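Carbohydrate deacetylase Agd3 (Neosartorya fumigata, PDB 6NWZ) probably removes N-acetyl groups from the exopolysaccharide galactosaminogalactan, is required for biofilm formation by this fungus, and binds zinc. Local coordinates at residues N45-P50 with A232-L237; N307-Q312 with Q411-Q416; T559-T564 with I577-V582; L464-Q467 with M471-Y474; S84-Y87 with G92-S95. All coordinates share one frame; numbering follows the deposited sequence.

Contact 1 (N45-P50 with A232-L237)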
# COMPACT_ATOMS: atom_id res chain seq x y z
N ASN A 45 -2.13 8.40 -9.51
CA ASN A 45 -0.92 8.65 -8.73
C ASN A 45 -0.33 7.35 -8.21
O ASN A 45 0.90 7.19 -8.16
CB ASN A 45 -1.23 9.60 -7.58
CG ASN A 45 0.01 9.99 -6.78
OD1 ASN A 45 1.10 10.14 -7.33
ND2 ASN A 45 -0.16 10.15 -5.47
N ALA A 46 -1.19 6.41 -7.80
CA ALA A 46 -0.70 5.14 -7.29
C ALA A 46 0.03 4.36 -8.37
O ALA A 46 1.09 3.78 -8.11
CB ALA A 46 -1.87 4.32 -6.73
N TYR A 47 -0.51 4.35 -9.59
CA TYR A 47 0.17 3.71 -10.70
C TYR A 47 1.41 4.48 -11.13
O TYR A 47 2.35 3.89 -11.68
CB TYR A 47 -0.77 3.57 -11.90
CG TYR A 47 -1.71 2.40 -11.84
CD1 TYR A 47 -2.81 2.41 -11.00
CD2 TYR A 47 -1.52 1.29 -12.66
CE1 TYR A 47 -3.69 1.34 -10.95
CE2 TYR A 47 -2.40 0.22 -12.63
CZ TYR A 47 -3.48 0.25 -11.77
OH TYR A 47 -4.35 -0.81 -11.73
N GLY A 48 1.44 5.78 -10.88
CA GLY A 48 2.49 6.64 -11.40
C GLY A 48 2.19 7.21 -12.77
O GLY A 48 3.11 7.68 -13.45
N ILE A 49 0.92 7.20 -13.18
CA ILE A 49 0.50 7.65 -14.50
C ILE A 49 0.41 9.17 -14.53
O ILE A 49 -0.32 9.76 -13.71
CB ILE A 49 -0.85 7.02 -14.89
CG1 ILE A 49 -0.66 5.52 -15.15
CG2 ILE A 49 -1.45 7.73 -16.09
CD1 ILE A 49 -1.95 4.75 -15.29
N PRO A 50 1.14 9.84 -15.42
CA PRO A 50 1.06 11.31 -15.48
C PRO A 50 -0.34 11.77 -15.84
O PRO A 50 -1.01 11.21 -16.71
CB PRO A 50 2.07 11.67 -16.57
CG PRO A 50 3.01 10.52 -16.62
CD PRO A 50 2.19 9.30 -16.29
N ALA A 232 -10.35 -1.04 -13.13
CA ALA A 232 -11.02 -1.33 -14.39
C ALA A 232 -10.90 -0.15 -15.35
O ALA A 232 -10.46 -0.31 -16.49
CB ALA A 232 -12.48 -1.69 -14.15
N TRP A 233 -11.28 1.06 -14.90
CA TRP A 233 -11.29 2.18 -15.83
C TRP A 233 -9.89 2.70 -16.13
O TRP A 233 -9.66 3.24 -17.21
CB TRP A 233 -12.20 3.31 -15.31
CG TRP A 233 -11.76 4.07 -14.08
CD1 TRP A 233 -12.24 3.90 -12.81
CD2 TRP A 233 -10.80 5.14 -14.01
NE1 TRP A 233 -11.62 4.79 -11.96
CE2 TRP A 233 -10.74 5.55 -12.67
CE3 TRP A 233 -9.99 5.77 -14.96
CZ2 TRP A 233 -9.89 6.58 -12.24
CZ3 TRP A 233 -9.14 6.79 -14.53
CH2 TRP A 233 -9.10 7.18 -13.19
N ILE A 234 -8.94 2.54 -15.20
CA ILE A 234 -7.56 2.94 -15.49
C ILE A 234 -6.96 2.04 -16.56
O ILE A 234 -6.35 2.51 -17.53
CB ILE A 234 -6.72 2.93 -14.20
CG1 ILE A 234 -7.19 4.02 -13.24
CG2 ILE A 234 -5.24 3.11 -14.54
CD1 ILE A 234 -6.45 4.04 -11.93
N THR A 235 -7.11 0.72 -16.40
CA THR A 235 -6.57 -0.22 -17.39
C THR A 235 -7.24 -0.03 -18.74
O THR A 235 -6.59 -0.12 -19.79
CB THR A 235 -6.74 -1.66 -16.91
OG1 THR A 235 -6.22 -1.80 -15.58
CG2 THR A 235 -6.00 -2.61 -17.84
N TRP A 236 -8.56 0.21 -18.75
CA TRP A 236 -9.27 0.41 -20.00
C TRP A 236 -8.90 1.74 -20.64
O TRP A 236 -8.71 1.81 -21.86
CB TRP A 236 -10.78 0.32 -19.77
CG TRP A 236 -11.59 0.53 -21.01
CD1 TRP A 236 -11.91 -0.42 -21.94
CD2 TRP A 236 -12.20 1.75 -21.45
NE1 TRP A 236 -12.68 0.14 -22.94
CE2 TRP A 236 -12.87 1.47 -22.66
CE3 TRP A 236 -12.25 3.05 -20.95
CZ2 TRP A 236 -13.57 2.44 -23.37
CZ3 TRP A 236 -12.94 4.01 -21.65
CH2 TRP A 236 -13.60 3.70 -22.86
N LEU A 237 -8.79 2.80 -19.84
CA LEU A 237 -8.48 4.11 -20.39
C LEU A 237 -7.10 4.14 -21.04
O LEU A 237 -6.90 4.85 -22.04
CB LEU A 237 -8.55 5.18 -19.30
CG LEU A 237 -8.39 6.63 -19.73
CD1 LEU A 237 -9.52 7.01 -20.67
CD2 LEU A 237 -8.38 7.53 -18.51
O HOH W 1 -4.13 -2.91 -13.95

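Contact 2 (N307-Q312 with Q411-Q416)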
# COMPACT_ATOMS: atom_id res chain seq x y z
N ASN A 307 18.91 -7.40 23.85
CA ASN A 307 18.97 -7.46 25.31
C ASN A 307 17.98 -8.47 25.87
O ASN A 307 18.22 -9.06 26.93
CB ASN A 307 18.72 -6.07 25.91
CG ASN A 307 19.00 -6.02 27.40
OD1 ASN A 307 20.14 -6.17 27.84
ND2 ASN A 307 17.95 -5.78 28.19
N GLY A 308 16.86 -8.70 25.17
CA GLY A 308 15.94 -9.74 25.58
C GLY A 308 16.55 -11.13 25.52
O GLY A 308 16.14 -12.03 26.25
N ASN A 309 17.54 -11.31 24.64
CA ASN A 309 18.26 -12.58 24.59
C ASN A 309 19.19 -12.74 25.78
O ASN A 309 19.27 -13.82 26.38
CB ASN A 309 19.03 -12.68 23.27
CG ASN A 309 19.98 -13.86 23.24
OD1 ASN A 309 21.19 -13.70 23.07
ND2 ASN A 309 19.44 -15.06 23.41
N ILE A 310 19.89 -11.67 26.16
CA ILE A 310 20.81 -11.76 27.29
C ILE A 310 20.03 -11.92 28.59
O ILE A 310 20.44 -12.68 29.48
CB ILE A 310 21.73 -10.52 27.33
CG1 ILE A 310 22.41 -10.31 25.98
CG2 ILE A 310 22.76 -10.67 28.44
CD1 ILE A 310 23.34 -11.43 25.57
N GLU A 311 18.90 -11.22 28.73
CA GLU A 311 18.14 -11.30 29.98
C GLU A 311 17.54 -12.69 30.17
O GLU A 311 17.50 -13.20 31.30
CB GLU A 311 17.05 -10.23 30.00
CG GLU A 311 17.58 -8.81 30.07
CD GLU A 311 16.54 -7.82 30.55
OE1 GLU A 311 16.83 -7.04 31.49
OE2 GLU A 311 15.43 -7.81 29.98
N GLN A 312 17.08 -13.32 29.09
CA GLN A 312 16.56 -14.67 29.19
C GLN A 312 17.65 -15.66 29.60
O GLN A 312 17.43 -16.49 30.49
CB GLN A 312 15.91 -15.09 27.87
CG GLN A 312 15.47 -16.54 27.83
CD GLN A 312 14.44 -16.88 28.89
OE1 GLN A 312 13.32 -16.38 28.87
NE2 GLN A 312 14.82 -17.74 29.83
N GLN A 411 23.69 -4.08 16.90
CA GLN A 411 24.43 -4.44 15.70
C GLN A 411 25.47 -5.51 16.00
O GLN A 411 25.60 -6.49 15.25
CB GLN A 411 25.10 -3.20 15.09
CG GLN A 411 24.14 -2.20 14.48
CD GLN A 411 24.80 -0.87 14.14
OE1 GLN A 411 24.36 -0.15 13.25
NE2 GLN A 411 25.87 -0.54 14.87
N ALA A 412 26.22 -5.35 17.09
CA ALA A 412 27.22 -6.34 17.46
C ALA A 412 26.56 -7.66 17.83
O ALA A 412 27.08 -8.73 17.50
CB ALA A 412 28.07 -5.82 18.62
N TRP A 413 25.42 -7.60 18.52
CA TRP A 413 24.69 -8.82 18.85
C TRP A 413 24.20 -9.53 17.59
O TRP A 413 24.33 -10.75 17.47
CB TRP A 413 23.52 -8.49 19.78
CG TRP A 413 22.63 -9.66 20.07
CD1 TRP A 413 22.85 -10.65 20.98
CD2 TRP A 413 21.38 -9.95 19.45
NE1 TRP A 413 21.81 -11.55 20.96
CE2 TRP A 413 20.89 -11.14 20.03
CE3 TRP A 413 20.61 -9.32 18.46
CZ2 TRP A 413 19.68 -11.71 19.66
CZ3 TRP A 413 19.41 -9.90 18.09
CH2 TRP A 413 18.96 -11.08 18.69
N LEU A 414 23.63 -8.77 16.64
CA LEU A 414 23.20 -9.38 15.38
C LEU A 414 24.37 -9.99 14.63
O LEU A 414 24.19 -10.97 13.89
CB LEU A 414 22.50 -8.33 14.51
CG LEU A 414 21.08 -7.93 14.90
CD1 LEU A 414 20.63 -6.70 14.12
CD2 LEU A 414 20.14 -9.09 14.66
N LYS A 415 25.57 -9.43 14.78
CA LYS A 415 26.74 -9.96 14.10
C LYS A 415 27.28 -11.20 14.80
O LYS A 415 27.57 -12.21 14.15
CB LYS A 415 27.82 -8.88 13.99
CG LYS A 415 29.14 -9.36 13.40
CD LYS A 415 30.12 -8.21 13.21
CE LYS A 415 31.55 -8.70 13.05
NZ LYS A 415 31.69 -9.67 11.93
N GLN A 416 27.41 -11.14 16.13
CA GLN A 416 27.91 -12.29 16.88
C GLN A 416 26.98 -13.48 16.75
O GLN A 416 27.43 -14.62 16.58
CB GLN A 416 28.09 -11.93 18.36
CG GLN A 416 28.32 -13.14 19.26
CD GLN A 416 28.37 -12.79 20.74
OE1 GLN A 416 27.37 -12.40 21.34
NE2 GLN A 416 29.54 -12.95 21.35

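Contact 3 (T559-T564 with I577-V582)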
# COMPACT_ATOMS: atom_id res chain seq x y z
N THR A 559 -11.61 -20.72 13.95
CA THR A 559 -11.95 -20.96 12.56
C THR A 559 -11.85 -19.66 11.77
O THR A 559 -12.44 -18.65 12.16
CB THR A 559 -13.35 -21.55 12.42
OG1 THR A 559 -13.43 -22.77 13.17
CG2 THR A 559 -13.66 -21.83 10.96
N VAL A 560 -11.10 -19.70 10.67
CA VAL A 560 -10.92 -18.56 9.78
C VAL A 560 -11.35 -18.99 8.39
O VAL A 560 -10.73 -19.89 7.80
CB VAL A 560 -9.47 -18.05 9.78
CG1 VAL A 560 -9.33 -16.88 8.83
CG2 VAL A 560 -9.03 -17.65 11.18
N ASN A 561 -12.40 -18.36 7.86
CA ASN A 561 -12.92 -18.66 6.53
C ASN A 561 -13.21 -20.15 6.35
O ASN A 561 -12.87 -20.76 5.33
CB ASN A 561 -11.97 -18.15 5.44
CG ASN A 561 -11.98 -16.65 5.32
OD1 ASN A 561 -12.89 -15.98 5.80
ND2 ASN A 561 -10.96 -16.10 4.66
N GLY A 562 -13.84 -20.74 7.37
CA GLY A 562 -14.28 -22.11 7.30
C GLY A 562 -13.24 -23.15 7.63
O GLY A 562 -13.58 -24.34 7.71
N VAL A 563 -11.99 -22.76 7.84
CA VAL A 563 -10.91 -23.69 8.15
C VAL A 563 -10.56 -23.52 9.63
O VAL A 563 -10.27 -22.40 10.07
CB VAL A 563 -9.69 -23.47 7.25
CG1 VAL A 563 -8.47 -24.15 7.82
CG2 VAL A 563 -9.97 -23.98 5.85
N THR A 564 -10.61 -24.62 10.37
CA THR A 564 -10.34 -24.61 11.81
C THR A 564 -8.91 -25.05 12.07
O THR A 564 -8.49 -26.12 11.60
CB THR A 564 -11.31 -25.53 12.55
OG1 THR A 564 -12.66 -25.07 12.37
CG2 THR A 564 -10.99 -25.53 14.03
N ILE A 577 -6.61 -11.34 5.15
CA ILE A 577 -6.22 -10.35 4.15
C ILE A 577 -5.84 -11.03 2.84
O ILE A 577 -6.27 -10.60 1.76
CB ILE A 577 -5.08 -9.48 4.71
CG1 ILE A 577 -5.65 -8.22 5.37
CG2 ILE A 577 -4.08 -9.11 3.63
CD1 ILE A 577 -6.60 -8.50 6.53
N VAL A 578 -5.06 -12.11 2.91
CA VAL A 578 -4.58 -12.77 1.69
C VAL A 578 -5.73 -13.40 0.92
O VAL A 578 -5.82 -13.28 -0.30
CB VAL A 578 -3.50 -13.81 2.04
CG1 VAL A 578 -3.18 -14.65 0.81
CG2 VAL A 578 -2.25 -13.14 2.58
N GLN A 579 -6.64 -14.08 1.63
CA GLN A 579 -7.74 -14.75 0.95
C GLN A 579 -8.67 -13.76 0.27
O GLN A 579 -9.17 -14.03 -0.83
CB GLN A 579 -8.51 -15.63 1.94
CG GLN A 579 -7.68 -16.80 2.47
CD GLN A 579 -8.47 -17.70 3.38
OE1 GLN A 579 -9.67 -17.92 3.19
NE2 GLN A 579 -7.81 -18.23 4.40
N GLU A 580 -8.91 -12.61 0.89
CA GLU A 580 -9.77 -11.61 0.26
C GLU A 580 -9.09 -10.98 -0.95
O GLU A 580 -9.72 -10.78 -1.99
CB GLU A 580 -10.15 -10.53 1.27
CG GLU A 580 -11.14 -9.52 0.71
CD GLU A 580 -12.51 -10.11 0.44
OE1 GLU A 580 -12.79 -11.25 0.89
OE2 GLU A 580 -13.32 -9.43 -0.21
N PHE A 581 -7.80 -10.66 -0.83
CA PHE A 581 -7.06 -10.13 -1.96
C PHE A 581 -7.11 -11.09 -3.15
O PHE A 581 -7.35 -10.66 -4.29
CB PHE A 581 -5.61 -9.86 -1.54
CG PHE A 581 -4.74 -9.30 -2.62
CD1 PHE A 581 -4.66 -7.93 -2.82
CD2 PHE A 581 -3.97 -10.14 -3.42
CE1 PHE A 581 -3.84 -7.40 -3.81
CE2 PHE A 581 -3.16 -9.62 -4.42
CZ PHE A 581 -3.09 -8.25 -4.61
N VAL A 582 -6.93 -12.38 -2.90
CA VAL A 582 -6.94 -13.36 -3.98
C VAL A 582 -8.36 -13.54 -4.54
O VAL A 582 -8.53 -13.86 -5.72
CB VAL A 582 -6.33 -14.69 -3.49
CG1 VAL A 582 -6.60 -15.80 -4.48
CG2 VAL A 582 -4.83 -14.53 -3.29
O HOH W 2 -8.23 -19.86 6.68

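Contact 4 (L464-Q467 with M471-Y474)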
# COMPACT_ATOMS: atom_id res chain seq x y z
N LEU A 464 4.38 12.14 10.85
CA LEU A 464 5.38 11.20 10.34
C LEU A 464 5.10 10.75 8.91
O LEU A 464 5.75 9.81 8.43
CB LEU A 464 5.44 9.97 11.26
CG LEU A 464 5.80 10.26 12.71
CD1 LEU A 464 5.86 8.98 13.53
CD2 LEU A 464 7.12 11.01 12.78
N MET A 465 4.17 11.39 8.22
CA MET A 465 3.82 11.00 6.86
C MET A 465 4.03 12.17 5.91
O MET A 465 3.89 13.34 6.29
CB MET A 465 2.38 10.50 6.79
CG MET A 465 2.18 9.19 7.51
SD MET A 465 0.49 8.56 7.42
CE MET A 465 0.31 8.28 5.66
N ASN A 466 4.37 11.85 4.66
CA ASN A 466 4.64 12.87 3.67
C ASN A 466 3.36 13.63 3.34
O ASN A 466 2.32 13.03 3.06
CB ASN A 466 5.23 12.25 2.40
CG ASN A 466 5.67 13.28 1.38
OD1 ASN A 466 4.86 13.78 0.60
ND2 ASN A 466 6.95 13.61 1.38
N GLN A 467 3.44 14.96 3.40
CA GLN A 467 2.27 15.81 3.21
C GLN A 467 2.11 16.29 1.77
O GLN A 467 1.23 17.11 1.50
CB GLN A 467 2.34 17.02 4.15
CG GLN A 467 2.26 16.66 5.62
CD GLN A 467 1.03 15.82 5.93
OE1 GLN A 467 1.12 14.80 6.61
NE2 GLN A 467 -0.12 16.26 5.44
N MET A 471 2.46 8.41 -1.75
CA MET A 471 3.41 7.42 -2.26
C MET A 471 4.85 7.72 -1.87
O MET A 471 5.74 6.94 -2.23
CB MET A 471 3.29 7.32 -3.78
CG MET A 471 1.88 7.04 -4.28
SD MET A 471 1.29 5.36 -3.93
CE MET A 471 -0.46 5.67 -3.68
N TRP A 472 5.10 8.81 -1.13
CA TRP A 472 6.44 9.23 -0.77
C TRP A 472 6.71 9.02 0.71
O TRP A 472 5.79 9.08 1.54
CB TRP A 472 6.67 10.71 -1.10
CG TRP A 472 6.55 11.06 -2.55
CD1 TRP A 472 6.45 10.19 -3.60
CD2 TRP A 472 6.50 12.37 -3.11
NE1 TRP A 472 6.34 10.88 -4.78
CE2 TRP A 472 6.37 12.22 -4.51
CE3 TRP A 472 6.55 13.66 -2.57
CZ2 TRP A 472 6.29 13.32 -5.37
CZ3 TRP A 472 6.47 14.74 -3.43
CH2 TRP A 472 6.35 14.56 -4.81
N PRO A 473 7.95 8.77 1.09
CA PRO A 473 8.31 8.75 2.51
C PRO A 473 8.50 10.17 3.03
O PRO A 473 8.69 11.12 2.28
CB PRO A 473 9.62 7.97 2.53
CG PRO A 473 10.25 8.31 1.21
CD PRO A 473 9.11 8.43 0.23
N TYR A 474 8.43 10.29 4.35
CA TYR A 474 8.69 11.55 5.03
C TYR A 474 10.18 11.67 5.31
O TYR A 474 10.85 10.69 5.64
CB TYR A 474 7.89 11.63 6.34
CG TYR A 474 8.30 12.75 7.26
CD1 TYR A 474 7.79 14.04 7.09
CD2 TYR A 474 9.19 12.53 8.31
CE1 TYR A 474 8.17 15.07 7.94
CE2 TYR A 474 9.57 13.56 9.15
CZ TYR A 474 9.06 14.83 8.97
OH TYR A 474 9.44 15.85 9.81

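Contact 5 (S84-Y87 with G92-S95)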
# COMPACT_ATOMS: atom_id res chain seq x y z
N SER A 84 -21.42 18.75 -12.95
CA SER A 84 -22.79 19.25 -12.99
C SER A 84 -23.12 20.07 -11.75
O SER A 84 -22.79 19.68 -10.63
CB SER A 84 -23.79 18.10 -13.13
OG SER A 84 -25.11 18.59 -13.06
N TYR A 85 -23.79 21.20 -11.96
CA TYR A 85 -24.26 22.06 -10.89
C TYR A 85 -25.76 22.31 -11.07
O TYR A 85 -26.31 22.15 -12.16
CB TYR A 85 -23.53 23.40 -10.87
CG TYR A 85 -22.05 23.34 -10.58
CD1 TYR A 85 -21.14 23.08 -11.59
CD2 TYR A 85 -21.57 23.59 -9.30
CE1 TYR A 85 -19.78 23.04 -11.33
CE2 TYR A 85 -20.22 23.55 -9.03
CZ TYR A 85 -19.33 23.28 -10.04
OH TYR A 85 -17.98 23.25 -9.76
N ASP A 86 -26.41 22.71 -9.98
CA ASP A 86 -27.81 23.11 -10.02
C ASP A 86 -27.84 24.61 -10.26
O ASP A 86 -27.57 25.41 -9.36
CB ASP A 86 -28.53 22.73 -8.73
CG ASP A 86 -30.01 23.12 -8.73
OD1 ASP A 86 -30.51 23.59 -9.77
OD2 ASP A 86 -30.67 22.94 -7.69
N TYR A 87 -28.17 25.00 -11.49
CA TYR A 87 -28.26 26.41 -11.86
C TYR A 87 -29.61 27.03 -11.53
O TYR A 87 -29.84 28.19 -11.88
CB TYR A 87 -27.95 26.57 -13.35
CG TYR A 87 -26.51 26.27 -13.68
CD1 TYR A 87 -26.09 24.97 -13.97
CD2 TYR A 87 -25.55 27.27 -13.65
CE1 TYR A 87 -24.77 24.70 -14.25
CE2 TYR A 87 -24.23 27.01 -13.93
CZ TYR A 87 -23.84 25.72 -14.23
OH TYR A 87 -22.51 25.47 -14.50
N GLY A 92 -32.09 24.12 -14.07
CA GLY A 92 -31.88 22.98 -13.21
C GLY A 92 -30.45 22.50 -13.24
O GLY A 92 -29.50 23.27 -13.42
N TYR A 93 -30.28 21.19 -13.06
CA TYR A 93 -28.95 20.59 -13.09
C TYR A 93 -28.41 20.54 -14.51
O TYR A 93 -29.07 20.02 -15.42
CB TYR A 93 -28.98 19.19 -12.48
CG TYR A 93 -28.69 19.18 -11.00
CD1 TYR A 93 -27.38 19.16 -10.54
CD2 TYR A 93 -29.71 19.19 -10.07
CE1 TYR A 93 -27.10 19.15 -9.19
CE2 TYR A 93 -29.44 19.19 -8.71
CZ TYR A 93 -28.13 19.17 -8.28
OH TYR A 93 -27.84 19.16 -6.93
N GLN A 94 -27.21 21.08 -14.71
CA GLN A 94 -26.54 21.07 -16.00
C GLN A 94 -25.04 20.94 -15.79
O GLN A 94 -24.52 21.29 -14.72
CB GLN A 94 -26.83 22.33 -16.83
CG GLN A 94 -28.28 22.54 -17.22
CD GLN A 94 -28.78 21.51 -18.21
OE1 GLN A 94 -28.00 20.77 -18.81
NE2 GLN A 94 -30.10 21.46 -18.38
N SER A 95 -24.35 20.47 -16.82
CA SER A 95 -22.90 20.43 -16.78
C SER A 95 -22.32 21.84 -16.85
O SER A 95 -22.81 22.68 -17.60
CB SER A 95 -22.36 19.59 -17.94
OG SER A 95 -20.95 19.72 -18.05

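Contact 1 (N45-P50 with A232-L237)
Ile234 lays its CG2 methyl over one face of the Tyr47 ring. The carbon lies 4.2 Å from the centroid of that ring and only 6° off its normal, so this is a CH-pi contact over the middle of the ring. The other branch of Ile234 lies on the same face, out past the rim, with CD1 4.0 Å from Tyr47 CE1. The CG2 methyl also meets a second partner, with Ile49 CD1 at 3.8 Å. One isoleucine methyl is therefore shared between a ring and an aliphatic end. Tyr47 CG sits anti to its own carbonyl carbon (chi1 -81°), which turns the ring across to helix 224-237.

The polar edge is handled separately. A water lies in the ring plane, 3.1 Å from Tyr47 OH, and donates to Thr235 OG1 at 2.9 Å. His231, one turn earlier in that helix, also serves both groups: its ND1 bonds Tyr47 OH and its carbonyl O bonds Thr235 OG1. The buried hydroxyls are thus satisfied beside an apolar patch. Ile49 and Leu237 both touch Ile27 of strand 22-31, which sets the end of helix 224-237 and the turn after helix 34-47 against that strand within the CBM87 region. Helix 34-47 ends here. Gly48, with positive phi, is the C-prime residue, Ile49 N bonds Leu44 O, and Gly48 N makes a weak bond to Asn45 O, as in a Schellman motif.

Contact 2 (N307-Q312 with Q411-Q416)
Trp413 NE1 donates a hydrogen bond to Asn309 OD1, 3.1 Å away and fairly straight, with 162° at the hydrogen. This is the one hydrogen bond between the two helical segments. The oxygen lies at the edge of the indole, close to its plane, as suits an N-H that points outward in that plane. Seen from the amide the fit is less regular. NE1 stands above the carbonyl plane of Asn309, 37° out of it, and the amide and indole planes are well short of parallel.

Both side chains have CG anti to the backbone N, which for Trp413 (chi1 175°) carries the indole across to the other helix. Apolar contact accompanies the bond: Asn309 CB is 3.8 Å from Trp413 CZ2. The contact is buried in the deacetylase region, whose succession of parallel strands and helices is consistent with a distorted beta/alpha barrel. Helix 306-313 follows strand 300-304, and in the chain helix 400-417 comes between strands 384-387 and 424-426.

The second amide atom is used too, since Asn309 ND2 makes weak bonds to Asp368 OD2 and Thr365 O. These probably help to set the rotation of the amide. Leu371 of helix 369-375 touches both Asn309 and Trp413. Phe258 meets the indole edge-to-face. The side chain of Trp413 is about 8 Å from that of His388, a zinc ligand.

Contact 3 (T559-T564 with I577-V582)
Asn561 and Gln579 both hold CG anti to their own carbonyl carbon, with chi1 at -72° and -66°. Beyond CG the Gln579 chain runs extended, so its amide leaves the helix and meets Asn561 coming from the opposite direction. Asn561 ND2 donates to Gln579 OE1 at 2.7 Å. The acceptor is only a little tilted from the Asn561 amide plane, but ND2 stands well above the carbonyl plane of Gln579, 74° out of it. The two amide planes are also steeply turned against each other and do not pair side by side.

The other end of the Gln579 amide is used as well. Its NE2 donates to a water at 2.8 Å, and the same water donates to Val560 O at 2.7 Å. Gln579 NE2 also bonds Glu575 OE1, one turn earlier in the helix. With partners on both its oxygen and its nitrogen, the glutamine amide is probably fixed in rotation.

The Asn561 backbone belongs to a type I' beta turn from Val560 to Val563. Val560 and Val563 bond each other through both N and O, and Thr559 OG1 and Thr564 OG1 are also hydrogen-bonded. This small surface hairpin of strands 558-560 and 563-565 rests on helix 569-584, where Val560 touches Ala572, Glu575 and Thr576. On another side Ile577, Glu580 and Phe581 of that helix reach Met532 of helix 520-536.

Contact 4 (L464-Q467 with M471-Y474)
A loop between strands 454-456 and 474-475 doubles back here, and Asn466 closes it. Its ND2 donates to Pro473 O at 3.2 Å. The bond is bent, 137° at the hydrogen, and the donor stands above the carbonyl plane of Pro473, 43° out of it. Asn466 CG is anti to the backbone N (chi1 -174°), which carries the amide over the opposing backbone. Its CB comes to 3.3 Å from Trp472 O.

The amide also lies beside the Trp472 side chain, with Asn466 OD1 3.6 Å from Trp472 CE3 and the two planes steeply inclined. That oxygen is held by Gln468 N and Asn469 N. The Gln468 bond fits an Asx turn, so one asparagine shapes the bend and also ties its two arms. Further along, Tyr474 CB packs on the backbone at Leu464, 3.5 Å from Leu464 O.

Around the loop, Trp472 NE1 bonds Asp608 OD2, its ring meets Tyr605 edge-to-face, and Tyr474 OH bonds Asp481 OD2. Pro473 touches Gln487 and Asn489 of strand 487-492 and also Phe601 and Tyr605 of helix 594-607.

Contact 5 (S84-Y87 with G92-S95)
Asp86 covers one face of the Tyr93 ring, and Ser84 OG sits at that ring's edge. Asp86 CB lies 3.7 Å from the ring centroid, 14° off the normal and displaced toward the rim, which makes a CH-pi contact. The carboxylate of Asp86 is stacked at 22° to the ring, and its OD1 bonds Gly88 N in the turn. Ser84 OG approaches in the ring plane, 3.4 Å from Tyr93 CD1. The same hydroxyl makes a weak bond to Gln94 O.

The Tyr87 ring is met at its edge by two carbonyl oxygens, Gly92 O and Gln94 O. The second is 3.5 Å from Tyr87 CE1. Tyr87 CG is anti to the carbonyl carbon (chi1 -68°), a turn that brings the ring edge to those two oxygens. Its CD1 also touches Gln94 CB, and its OH bonds Gln58 O.

The backbone forms an antiparallel hairpin. Tyr85 and Gln94 are a hydrogen-bonded pair: Tyr85 N to Gln94 O and Gln94 N to Tyr85 O are both 2.9 Å. Ser84 with Ser95 and Asp86 with Tyr93 are non-hydrogen-bonded pairs, with all four side chains on the same face. Beyond the paired residues, Tyr87 N makes one more backbone bond, to Gly92 O at 2.9 Å.

Strands 84-86 and 93-95 form a two-stranded unit at the surface of the CBM87 region. Lys32, just beyond strand 22-31, bonds Ser84 O and lies against Tyr85 as a cation-pi partner. Tyr85 OH bonds Val56 O after strand 51-55. Ser95 OG bonds Trp102 NE1 of helix 99-112.

Contacts 1 and 2 are both buried. Contact 2 joins two helices through a single amide-indole bond; contact 1 joins a helix to the end of another and the turn after it, by apolar overlap. Contacts 3 and 5 lie at the surface. Each involves a hairpin: contact 3 joins one to a helix through side-chain amides, and contact 5 pairs strands by their backbones. Contact 4, partly buried, closes a loop. Contacts 1 and 5 belong to the CBM87 region, the other three to the deacetylase region. One place where the two regions meet is Ala46 CB on Met471 CE, 3.6 Å apart, so contacts 1 and 4 adjoin. Contacts 2 and 5 are the farthest apart, with centres about 68 Å from each other.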